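PDB 6QPA: sulfur oxygenase/reductase from Halothiobacillus neapolitanus, which probably catalyses the oxygen-dependent oxidation and disproportionation of elemental sulfur at a non-haem iron centre. Local coordinates for residues M193-M199 with Y253-W259; P127-M132 with P150-S155; S156-I162 with F298-E304. All coordinates share one frame; numbering follows the deposited sequence.

Contacts 1 and 3 belong to one curved antiparallel sheet, joined where strand 251-259 pairs with strand 159-167: Val161 N lies 2.8 Å from Ile257 O, and Arg158 NE forms a 2.7 Å salt bridge with Glu258 OE2. Contact 2 lies beside this sheet. Its Lys151 NZ is 2.8 Å from Met193 O of contact 1, Ala153 CB packs on Val194 CG1, and Ile129 lies against Arg158 and Glu304 of contact 3. In contact 1 the Met199 side chain is about 14 Å from the iron held by His88, His92 and Glu116; contacts 2 and 3 lie away from that site. Contacts 2 and 3 also touch the same neighbouring subunit.

Contact 1. Residues M193-M199 with Y253-W259; sequences MVGWMIM and YLVHIEW
Glu258 O receives two backbone N-H groups, that of Val194 at 2.8 Å and, weakly, that of Gly195 at 3.4 Å; this shared acceptor marks a classic beta bulge between strands 193-204 and 251-259. They are neighbours in the antiparallel sheet of a fold related to the dimeric alpha-beta barrels, and their short segments run 169° apart. The carbonyl of Gly195 returns the bond to Glu258 N. Beyond the bulge the register is regular, with Met197 opposite His256 and Met199 opposite Leu254, each a hydrogen-bonded pair.

Methionines carry much of the side-chain contact. On the face of the sheet bearing Trp196, Met193 bends at chi2 (-82°) and lays CG over the six-membered ring of Trp259, 3.8 Å from its centroid. Its SD stands farther above the same face, a Met-aromatic contact, while CE reaches Ile257 CG2. Helix 172-189 covers this side, with Met186 touching both Met193 and Trp259.

On the other face, Met197 turns at chi3 to set CE over the imidazole of His256, 3.9 Å from the ring centroid and offset toward its rim. ND1 of that ring bonds to Tyr79 OH. Met199 CE packs on Leu254 CB at 3.7 Å. Glu258 is gripped by Arg309 and Arg158, so this buried carboxylate probably stays ionised. It also holds the second imidazole nitrogen: His256 NE2 donates to Glu258 OE1 at 2.7 Å, and the oxygen lies in the ring plane and accepts through its anti lone pair.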
loop_
_atom_site.group_PDB
_atom_site.type_symbol
_atom_site.label_atom_id
_atom_site.label_comp_id
_atom_site.label_asym_id
_atom_site.label_seq_id
_atom_site.Cartn_x
_atom_site.Cartn_y
_atom_site.Cartn_z
ATOM N N MET A 193 -25.253 38.668 32.226
ATOM C CA MET A 193 -24.359 39.518 33.014
ATOM C C MET A 193 -24.368 39.058 34.464
ATOM O O MET A 193 -25.346 39.269 35.178
ATOM C CB MET A 193 -24.833 40.963 32.912
ATOM C CG MET A 193 -23.750 41.978 32.749
ATOM S SD MET A 193 -23.057 42.351 34.340
ATOM C CE MET A 193 -22.426 44.010 33.993
ATOM N N VAL A 194 -23.258 38.494 34.921
ATOM C CA VAL A 194 -23.221 37.884 36.243
ATOM C C VAL A 194 -22.834 38.888 37.322
ATOM O O VAL A 194 -23.433 38.913 38.402
ATOM C CB VAL A 194 -22.256 36.685 36.220
ATOM C CG1 VAL A 194 -22.021 36.194 37.638
ATOM C CG2 VAL A 194 -22.833 35.573 35.334
ATOM N N GLY A 195 -21.859 39.747 37.054
ATOM C CA GLY A 195 -21.434 40.691 38.074
ATOM C C GLY A 195 -20.300 41.557 37.578
ATOM O O GLY A 195 -19.809 41.397 36.461
ATOM N N TRP A 196 -19.887 42.498 38.426
ATOM C CA TRP A 196 -18.838 43.407 37.996
ATOM C C TRP A 196 -18.135 44.021 39.197
ATOM O O TRP A 196 -18.645 44.033 40.319
ATOM C CB TRP A 196 -19.389 44.506 37.078
ATOM C CG TRP A 196 -20.475 45.338 37.701
ATOM C CD1 TRP A 196 -21.829 45.164 37.578
ATOM C CD2 TRP A 196 -20.292 46.482 38.551
ATOM N NE1 TRP A 196 -22.502 46.141 38.292
ATOM C CE2 TRP A 196 -21.579 46.962 38.892
ATOM C CE3 TRP A 196 -19.164 47.160 39.035
ATOM C CZ2 TRP A 196 -21.767 48.082 39.709
ATOM C CZ3 TRP A 196 -19.353 48.276 39.860
ATOM C CH2 TRP A 196 -20.647 48.727 40.185
ATOM N N MET A 197 -16.988 44.622 38.909
ATOM C CA MET A 197 -16.155 45.260 39.918
ATOM C C MET A 197 -15.282 46.290 39.215
ATOM O O MET A 197 -14.772 46.028 38.123
ATOM C CB MET A 197 -15.323 44.184 40.651
ATOM C CG MET A 197 -14.283 44.625 41.617
ATOM S SD MET A 197 -13.694 43.198 42.595
ATOM C CE MET A 197 -12.966 42.157 41.321
ATOM N N ILE A 198 -15.159 47.475 39.811
ATOM C CA ILE A 198 -14.278 48.525 39.310
ATOM C C ILE A 198 -13.048 48.571 40.206
ATOM O O ILE A 198 -13.162 48.808 41.412
ATOM C CB ILE A 198 -14.978 49.891 39.295
ATOM C CG1 ILE A 198 -16.172 49.872 38.337
ATOM C CG2 ILE A 198 -13.959 50.992 38.931
ATOM C CD1 ILE A 198 -17.091 51.057 38.495
ATOM N N MET A 199 -11.872 48.374 39.626
ATOM C CA MET A 199 -10.635 48.291 40.397
ATOM C C MET A 199 -9.688 49.383 39.941
ATOM O O MET A 199 -9.412 49.498 38.740
ATOM C CB MET A 199 -9.980 46.928 40.222
ATOM C CG MET A 199 -10.832 45.769 40.676
ATOM S SD MET A 199 -9.988 44.161 40.519
ATOM C CE MET A 199 -9.906 44.013 38.748
ATOM N N TYR A 253 -7.450 51.811 35.584
ATOM C CA TYR A 253 -8.604 51.118 36.136
ATOM C C TYR A 253 -8.800 49.813 35.391
ATOM O O TYR A 253 -8.757 49.795 34.154
ATOM C CB TYR A 253 -9.876 51.961 36.019
ATOM C CG TYR A 253 -9.961 53.143 36.974
ATOM C CD1 TYR A 253 -9.326 54.338 36.692
ATOM C CD2 TYR A 253 -10.721 53.066 38.138
ATOM C CE1 TYR A 253 -9.422 55.431 37.563
ATOM C CE2 TYR A 253 -10.832 54.151 39.017
ATOM C CZ TYR A 253 -10.178 55.327 38.726
ATOM O OH TYR A 253 -10.310 56.399 39.583
ATOM N N LEU A 254 -9.029 48.733 36.138
ATOM C CA LEU A 254 -9.426 47.451 35.568
ATOM C C LEU A 254 -10.900 47.237 35.845
ATOM O O LEU A 254 -11.320 47.233 37.007
ATOM C CB LEU A 254 -8.621 46.302 36.155
ATOM C CG LEU A 254 -7.143 46.426 35.841
ATOM C CD1 LEU A 254 -6.400 45.183 36.340
ATOM C CD2 LEU A 254 -6.995 46.591 34.340
ATOM N N VAL A 255 -11.679 47.047 34.786
ATOM C CA VAL A 255 -13.107 46.802 34.916
ATOM C C VAL A 255 -13.334 45.298 34.785
ATOM O O VAL A 255 -13.218 44.729 33.697
ATOM C CB VAL A 255 -13.902 47.606 33.881
ATOM C CG1 VAL A 255 -15.384 47.218 33.931
ATOM C CG2 VAL A 255 -13.708 49.114 34.139
ATOM N N HIS A 256 -13.688 44.660 35.897
ATOM C CA HIS A 256 -13.840 43.208 35.985
ATOM C C HIS A 256 -15.317 42.873 35.788
ATOM O O HIS A 256 -16.160 43.349 36.551
ATOM C CB HIS A 256 -13.312 42.744 37.344
ATOM C CG HIS A 256 -13.618 41.320 37.706
ATOM N ND1 HIS A 256 -12.629 40.404 37.987
ATOM C CD2 HIS A 256 -14.791 40.685 37.939
ATOM C CE1 HIS A 256 -13.176 39.253 38.331
ATOM N NE2 HIS A 256 -14.488 39.399 38.319
ATOM N N ILE A 257 -15.640 42.124 34.733
ATOM C CA ILE A 257 -17.028 41.760 34.443
ATOM C C ILE A 257 -17.132 40.255 34.254
ATOM O O ILE A 257 -16.405 39.669 33.443
ATOM C CB ILE A 257 -17.577 42.477 33.198
ATOM C CG1 ILE A 257 -17.179 43.962 33.203
ATOM C CG2 ILE A 257 -19.094 42.322 33.159
ATOM C CD1 ILE A 257 -17.546 44.686 31.940
ATOM N N GLU A 258 -18.082 39.645 34.950
ATOM C CA GLU A 258 -18.318 38.219 34.851
ATOM C C GLU A 258 -19.557 37.971 34.011
ATOM O O GLU A 258 -20.543 38.719 34.086
ATOM C CB GLU A 258 -18.459 37.586 36.238
ATOM C CG GLU A 258 -17.281 37.949 37.100
ATOM C CD GLU A 258 -17.115 37.117 38.358
ATOM O OE1 GLU A 258 -16.029 37.236 38.950
ATOM O OE2 GLU A 258 -18.027 36.362 38.761
ATOM N N TRP A 259 -19.471 36.939 33.176
ATOM C CA TRP A 259 -20.500 36.603 32.208
ATOM C C TRP A 259 -20.716 35.099 32.219
ATOM O O TRP A 259 -19.812 34.326 32.554
ATOM C CB TRP A 259 -20.107 37.042 30.792
ATOM C CG TRP A 259 -19.900 38.511 30.618
ATOM C CD1 TRP A 259 -18.727 39.194 30.748
ATOM C CD2 TRP A 259 -20.890 39.482 30.259
ATOM N NE1 TRP A 259 -18.919 40.528 30.492
ATOM C CE2 TRP A 259 -20.241 40.735 30.190
ATOM C CE3 TRP A 259 -22.262 39.420 30.009
ATOM C CZ2 TRP A 259 -20.924 41.928 29.871
ATOM C CZ3 TRP A 259 -22.943 40.613 29.678
ATOM C CH2 TRP A 259 -22.264 41.842 29.607
#

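Contact 2. Residues P127-M132 with P150-S155; sequences PQIMSM and PKVALS
Met130 supplies both backbone hydrogen bonds between 127-132 and 150-155: its N donates to Ala153 O at 2.9 Å, and its O accepts from Ser155 N at 2.8 Å. Two CA-H groups add to these, Ile129 CA approaching Ala153 O and Leu154 CA approaching Met130 O at 3.2 Å. Met130 and Leu154 thus bridge a very short, weakly bonded parallel pair of strands, the two ends of a beta-alpha-beta unit whose helix 135-144 packs on Met130 and Pro150.

Apolar contacts run along both sides of the pair. Pro127 brings CB to 4.0 Å from Pro150 CB and its CG equally near Ala153 CB, which Val194 also covers. Met130 has CG wedged between its own N and carbonyl carbon (chi1 60°); from there CG meets Val152 CG1, and CE arrives at Pro150 CG at 4.2 Å. A sulfate ion, probably from the crystallisation liquor, lies beside this methionine. Ile129 CD1 packs against Ser155, 3.7 Å from its OG, and Met132 CE touches Leu154 CD1 at 3.9 Å.

Polar side chains bond mainly outside the two segments: Ser131 OG to Glu260 of a neighbouring subunit, and Lys151 NZ, besides Met193, to Asp134 of another subunit in a salt bridge.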
loop_
_atom_site.group_PDB
_atom_site.type_symbol
_atom_site.label_atom_id
_atom_site.label_comp_id
_atom_site.label_asym_id
_atom_site.label_seq_id
_atom_site.Cartn_x
_atom_site.Cartn_y
_atom_site.Cartn_z
ATOM N N PRO A 127 -21.726 38.683 42.818
ATOM C CA PRO A 127 -22.379 37.645 43.624
ATOM C C PRO A 127 -21.381 36.625 44.163
ATOM O O PRO A 127 -20.267 36.472 43.653
ATOM C CB PRO A 127 -23.335 36.966 42.634
ATOM C CG PRO A 127 -22.776 37.251 41.272
ATOM C CD PRO A 127 -21.795 38.418 41.371
ATOM N N GLN A 128 -21.824 35.898 45.192
ATOM C CA GLN A 128 -21.089 34.731 45.686
ATOM C C GLN A 128 -21.035 33.636 44.624
ATOM O O GLN A 128 -21.982 33.433 43.856
ATOM C CB GLN A 128 -21.741 34.183 46.967
ATOM C CG GLN A 128 -21.714 35.159 48.147
ATOM C CD GLN A 128 -22.418 34.622 49.402
ATOM O OE1 GLN A 128 -22.914 33.495 49.421
ATOM N NE2 GLN A 128 -22.515 35.465 50.428
ATOM N N ILE A 129 -19.927 32.904 44.586
ATOM C CA ILE A 129 -19.872 31.820 43.613
ATOM C C ILE A 129 -20.574 30.590 44.182
ATOM O O ILE A 129 -20.713 30.421 45.397
ATOM C CB ILE A 129 -18.432 31.501 43.164
ATOM C CG1 ILE A 129 -17.574 31.023 44.321
ATOM C CG2 ILE A 129 -17.799 32.738 42.492
ATOM C CD1 ILE A 129 -16.200 30.561 43.842
ATOM N N MET A 130 -21.093 29.751 43.295
ATOM C CA MET A 130 -21.854 28.578 43.713
ATOM C C MET A 130 -21.833 27.574 42.578
ATOM O O MET A 130 -21.222 27.798 41.530
ATOM C CB MET A 130 -23.294 28.936 44.087
ATOM C CG MET A 130 -24.062 29.574 42.920
ATOM S SD MET A 130 -25.768 30.044 43.324
ATOM C CE MET A 130 -25.509 31.578 44.199
ATOM N N SER A 131 -22.507 26.461 42.792
ATOM C CA SER A 131 -22.663 25.490 41.729
ATOM C C SER A 131 -24.149 25.259 41.478
ATOM O O SER A 131 -25.008 25.736 42.230
ATOM C CB SER A 131 -21.932 24.192 42.072
ATOM O OG SER A 131 -22.691 23.465 43.011
ATOM N N MET A 132 -24.431 24.531 40.390
ATOM C CA MET A 132 -25.808 24.225 39.991
ATOM C C MET A 132 -26.600 23.565 41.119
ATOM O O MET A 132 -27.767 23.900 41.350
ATOM C CB MET A 132 -25.815 23.310 38.759
ATOM C CG MET A 132 -25.373 23.934 37.443
ATOM S SD MET A 132 -26.569 25.114 36.763
ATOM C CE MET A 132 -26.077 25.181 35.034
ATOM N N PRO A 150 -29.552 36.312 43.578
ATOM C CA PRO A 150 -28.461 36.836 42.759
ATOM C C PRO A 150 -28.433 36.200 41.372
ATOM O O PRO A 150 -29.090 35.188 41.092
ATOM C CB PRO A 150 -27.217 36.452 43.562
ATOM C CG PRO A 150 -27.627 35.178 44.246
ATOM C CD PRO A 150 -29.068 35.381 44.616
ATOM N N LYS A 151 -27.658 36.834 40.493
ATOM C CA LYS A 151 -27.187 36.153 39.293
ATOM C C LYS A 151 -26.355 34.929 39.683
ATOM O O LYS A 151 -25.650 34.923 40.703
ATOM C CB LYS A 151 -26.352 37.117 38.442
ATOM C CG LYS A 151 -27.104 38.380 37.947
ATOM C CD LYS A 151 -28.396 37.977 37.171
ATOM C CE LYS A 151 -28.965 39.122 36.314
ATOM N NZ LYS A 151 -28.127 39.260 35.076
ATOM N N VAL A 152 -26.430 33.877 38.880
ATOM C CA VAL A 152 -25.725 32.634 39.207
ATOM C C VAL A 152 -24.297 32.707 38.675
ATOM O O VAL A 152 -24.083 32.715 37.460
ATOM C CB VAL A 152 -26.448 31.397 38.666
ATOM C CG1 VAL A 152 -25.602 30.171 38.958
ATOM C CG2 VAL A 152 -27.809 31.257 39.334
ATOM N N ALA A 153 -23.318 32.753 39.594
ATOM C CA ALA A 153 -21.885 32.770 39.261
ATOM C C ALA A 153 -21.333 31.372 39.532
ATOM O O ALA A 153 -21.049 31.024 40.679
ATOM C CB ALA A 153 -21.129 33.835 40.065
ATOM N N LEU A 154 -21.206 30.561 38.480
ATOM C CA LEU A 154 -20.823 29.162 38.642
ATOM C C LEU A 154 -19.328 29.058 38.914
ATOM O O LEU A 154 -18.512 29.566 38.135
ATOM C CB LEU A 154 -21.205 28.342 37.408
ATOM C CG LEU A 154 -22.719 28.208 37.199
ATOM C CD1 LEU A 154 -23.004 27.464 35.907
ATOM C CD2 LEU A 154 -23.385 27.505 38.359
ATOM N N SER A 155 -18.982 28.400 40.022
ATOM C CA SER A 155 -17.590 28.215 40.440
ATOM C C SER A 155 -16.782 27.550 39.335
ATOM O O SER A 155 -17.151 26.476 38.854
ATOM C CB SER A 155 -17.545 27.371 41.715
ATOM O OG SER A 155 -16.216 27.239 42.190
HETATM O O HOH W 1 -19.677 25.339 39.620
#

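Contact 3. Residues S156-I162 with F298-E304; sequences SQRTVVI and FFSPMME
Arg158 grips the carboxylate of Glu304 in a two-pronged, end-on salt bridge, NH1 to OE1 and NH2 to OE2, both at 2.8 Å. The two flat groups are nearly coplanar, 26° apart, and OE2 uses its syn lone pair. Arg158 CB points away, but with CG between the backbone N and the carbonyl carbon (chi1 70°) and the chain extended to NE, the guanidinium reaches Glu304. OE1 takes a second donor, Ser156 N, also at 2.8 Å and almost straight along the C-O axis. Three bonds on its two oxygens fix the carboxylate in rotation. Pro301 CG sits over one face of the guanidinium, and Pro301 CD abuts Arg158 O. Ser156 OG donates to Met302 O at 3.2 Å, from well above that carbonyl's plane.

These groups lie on loop 156-158, which leads into strand 159-167, and beside the corner at Met303. Farther in, strands 159-167 and 290-305 are neighbours in the antiparallel sheet of the barrel-like fold, with Val160 and Phe299 as a hydrogen-bonded pair: Phe299 N reaches Val160 O at 2.7 Å, and Val160 N returns to Phe299 O. Beside it, Val161 CG2 stands over one face of the Phe298 ring, 3.6 Å from the centroid, and helix 262-269 packs against both residues. On the opposite sheet face, Ile162 CD1 meets Phe299 CE1 at 3.6 Å.

A second shell fixes the arginine: Glu258 is its other carboxylate partner, and NH1 also donates to Leu154 O. Gln267 of a neighbouring subunit closes the outer end, its OE1 accepting from Glu304 N and its NE2 donating to Ser156 OG.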
loop_
_atom_site.group_PDB
_atom_site.type_symbol
_atom_site.label_atom_id
_atom_site.label_comp_id
_atom_site.label_asym_id
_atom_site.label_seq_id
_atom_site.Cartn_x
_atom_site.Cartn_y
_atom_site.Cartn_z
ATOM N N SER A 156 -15.699 28.211 38.916
ATOM C CA SER A 156 -14.805 27.715 37.869
ATOM C C SER A 156 -15.537 27.332 36.581
ATOM O O SER A 156 -15.073 26.453 35.856
ATOM C CB SER A 156 -13.995 26.509 38.375
ATOM O OG SER A 156 -13.122 26.876 39.420
ATOM N N GLN A 157 -16.673 27.971 36.282
ATOM C CA GLN A 157 -17.489 27.624 35.110
ATOM C C GLN A 157 -18.185 28.870 34.553
ATOM O O GLN A 157 -19.404 28.897 34.370
ATOM C CB GLN A 157 -18.545 26.565 35.440
ATOM C CG GLN A 157 -18.058 25.134 35.610
ATOM C CD GLN A 157 -19.170 24.172 36.096
ATOM O OE1 GLN A 157 -20.373 24.462 35.982
ATOM N NE2 GLN A 157 -18.758 23.018 36.630
ATOM N N ARG A 158 -17.425 29.926 34.286
ATOM C CA ARG A 158 -17.984 31.124 33.670
ATOM C C ARG A 158 -16.826 31.902 33.065
ATOM O O ARG A 158 -15.677 31.457 33.090
ATOM C CB ARG A 158 -18.798 31.956 34.673
ATOM C CG ARG A 158 -17.971 32.649 35.764
ATOM C CD ARG A 158 -18.791 33.029 36.979
ATOM N NE ARG A 158 -17.963 33.781 37.929
ATOM C CZ ARG A 158 -17.073 33.219 38.748
ATOM N NH1 ARG A 158 -16.919 31.889 38.774
ATOM N NH2 ARG A 158 -16.343 33.987 39.553
ATOM N N THR A 159 -17.134 33.062 32.507
ATOM C CA THR A 159 -16.149 33.873 31.816
ATOM C C THR A 159 -15.885 35.133 32.630
ATOM O O THR A 159 -16.819 35.758 33.149
ATOM C CB THR A 159 -16.634 34.220 30.406
ATOM O OG1 THR A 159 -16.704 33.024 29.638
ATOM C CG2 THR A 159 -15.670 35.228 29.716
ATOM N N VAL A 160 -14.614 35.475 32.791
ATOM C CA VAL A 160 -14.232 36.737 33.409
ATOM C C VAL A 160 -13.562 37.589 32.347
ATOM O O VAL A 160 -12.654 37.132 31.638
ATOM C CB VAL A 160 -13.335 36.542 34.645
ATOM C CG1 VAL A 160 -12.849 37.906 35.182
ATOM C CG2 VAL A 160 -14.111 35.799 35.738
ATOM N N VAL A 161 -14.030 38.817 32.223
ATOM C CA VAL A 161 -13.492 39.776 31.278
ATOM C C VAL A 161 -12.892 40.930 32.070
ATOM O O VAL A 161 -13.472 41.358 33.074
ATOM C CB VAL A 161 -14.627 40.232 30.341
ATOM C CG1 VAL A 161 -14.373 41.571 29.831
ATOM C CG2 VAL A 161 -14.798 39.212 29.205
ATOM N N ILE A 162 -11.721 41.410 31.654
ATOM C CA ILE A 162 -11.074 42.547 32.314
ATOM C C ILE A 162 -10.827 43.640 31.281
ATOM O O ILE A 162 -10.106 43.418 30.295
ATOM C CB ILE A 162 -9.758 42.154 32.997
ATOM C CG1 ILE A 162 -9.998 41.030 34.016
ATOM C CG2 ILE A 162 -9.148 43.394 33.688
ATOM C CD1 ILE A 162 -8.715 40.557 34.714
ATOM N N PHE A 298 -10.277 38.302 27.714
ATOM C CA PHE A 298 -11.160 37.240 28.183
ATOM C C PHE A 298 -10.357 36.210 28.978
ATOM O O PHE A 298 -9.273 35.811 28.558
ATOM C CB PHE A 298 -11.851 36.529 27.010
ATOM C CG PHE A 298 -13.014 37.284 26.415
ATOM C CD1 PHE A 298 -12.975 38.674 26.286
ATOM C CD2 PHE A 298 -14.149 36.594 25.965
ATOM C CE1 PHE A 298 -14.045 39.368 25.715
ATOM C CE2 PHE A 298 -15.224 37.275 25.401
ATOM C CZ PHE A 298 -15.169 38.670 25.266
ATOM N N PHE A 299 -10.913 35.769 30.109
ATOM C CA PHE A 299 -10.289 34.785 30.984
ATOM C C PHE A 299 -11.267 33.696 31.412
ATOM O O PHE A 299 -12.475 33.923 31.551
ATOM C CB PHE A 299 -9.781 35.400 32.276
ATOM C CG PHE A 299 -8.698 36.407 32.106
ATOM C CD1 PHE A 299 -9.011 37.734 31.850
ATOM C CD2 PHE A 299 -7.370 36.045 32.258
ATOM C CE1 PHE A 299 -8.023 38.685 31.734
ATOM C CE2 PHE A 299 -6.364 36.993 32.146
ATOM C CZ PHE A 299 -6.697 38.323 31.876
ATOM N N SER A 300 -10.706 32.529 31.722
ATOM C CA SER A 300 -11.431 31.499 32.422
ATOM C C SER A 300 -10.909 31.402 33.845
ATOM O O SER A 300 -9.690 31.360 34.042
ATOM C CB SER A 300 -11.276 30.154 31.723
ATOM O OG SER A 300 -11.899 29.178 32.520
ATOM N N PRO A 301 -11.766 31.430 34.854
ATOM C CA PRO A 301 -11.280 31.213 36.223
ATOM C C PRO A 301 -10.955 29.738 36.440
ATOM O O PRO A 301 -11.849 28.889 36.433
ATOM C CB PRO A 301 -12.456 31.683 37.094
ATOM C CG PRO A 301 -13.661 31.475 36.236
ATOM C CD PRO A 301 -13.211 31.715 34.811
ATOM N N MET A 302 -9.670 29.415 36.576
ATOM C CA MET A 302 -9.272 28.023 36.725
ATOM C C MET A 302 -9.592 27.512 38.122
ATOM O O MET A 302 -10.161 26.429 38.286
ATOM C CB MET A 302 -7.779 27.867 36.444
ATOM C CG MET A 302 -7.347 28.007 35.009
ATOM S SD MET A 302 -8.623 27.467 33.814
ATOM C CE MET A 302 -8.295 25.701 33.707
ATOM N N MET A 303 -9.186 28.260 39.143
ATOM C CA MET A 303 -9.370 27.885 40.536
ATOM C C MET A 303 -9.840 29.135 41.241
ATOM O O MET A 303 -9.435 30.235 40.869
ATOM C CB MET A 303 -8.075 27.377 41.199
ATOM C CG MET A 303 -7.413 26.207 40.489
ATOM S SD MET A 303 -6.082 25.459 41.458
ATOM C CE MET A 303 -4.797 25.292 40.207
ATOM N N GLU A 304 -10.729 28.975 42.209
ATOM C CA GLU A 304 -11.217 30.120 42.961
ATOM C C GLU A 304 -11.393 29.713 44.404
ATOM O O GLU A 304 -11.847 28.599 44.690
ATOM C CB GLU A 304 -12.561 30.622 42.446
ATOM C CG GLU A 304 -12.632 30.844 40.965
ATOM C CD GLU A 304 -13.994 31.368 40.565
ATOM O OE1 GLU A 304 -14.827 30.543 40.129
ATOM O OE2 GLU A 304 -14.226 32.591 40.717
HETATM O O HOH W 2 -14.588 28.449 33.283
HETATM O O HOH W 3 -13.552 31.957 29.136
#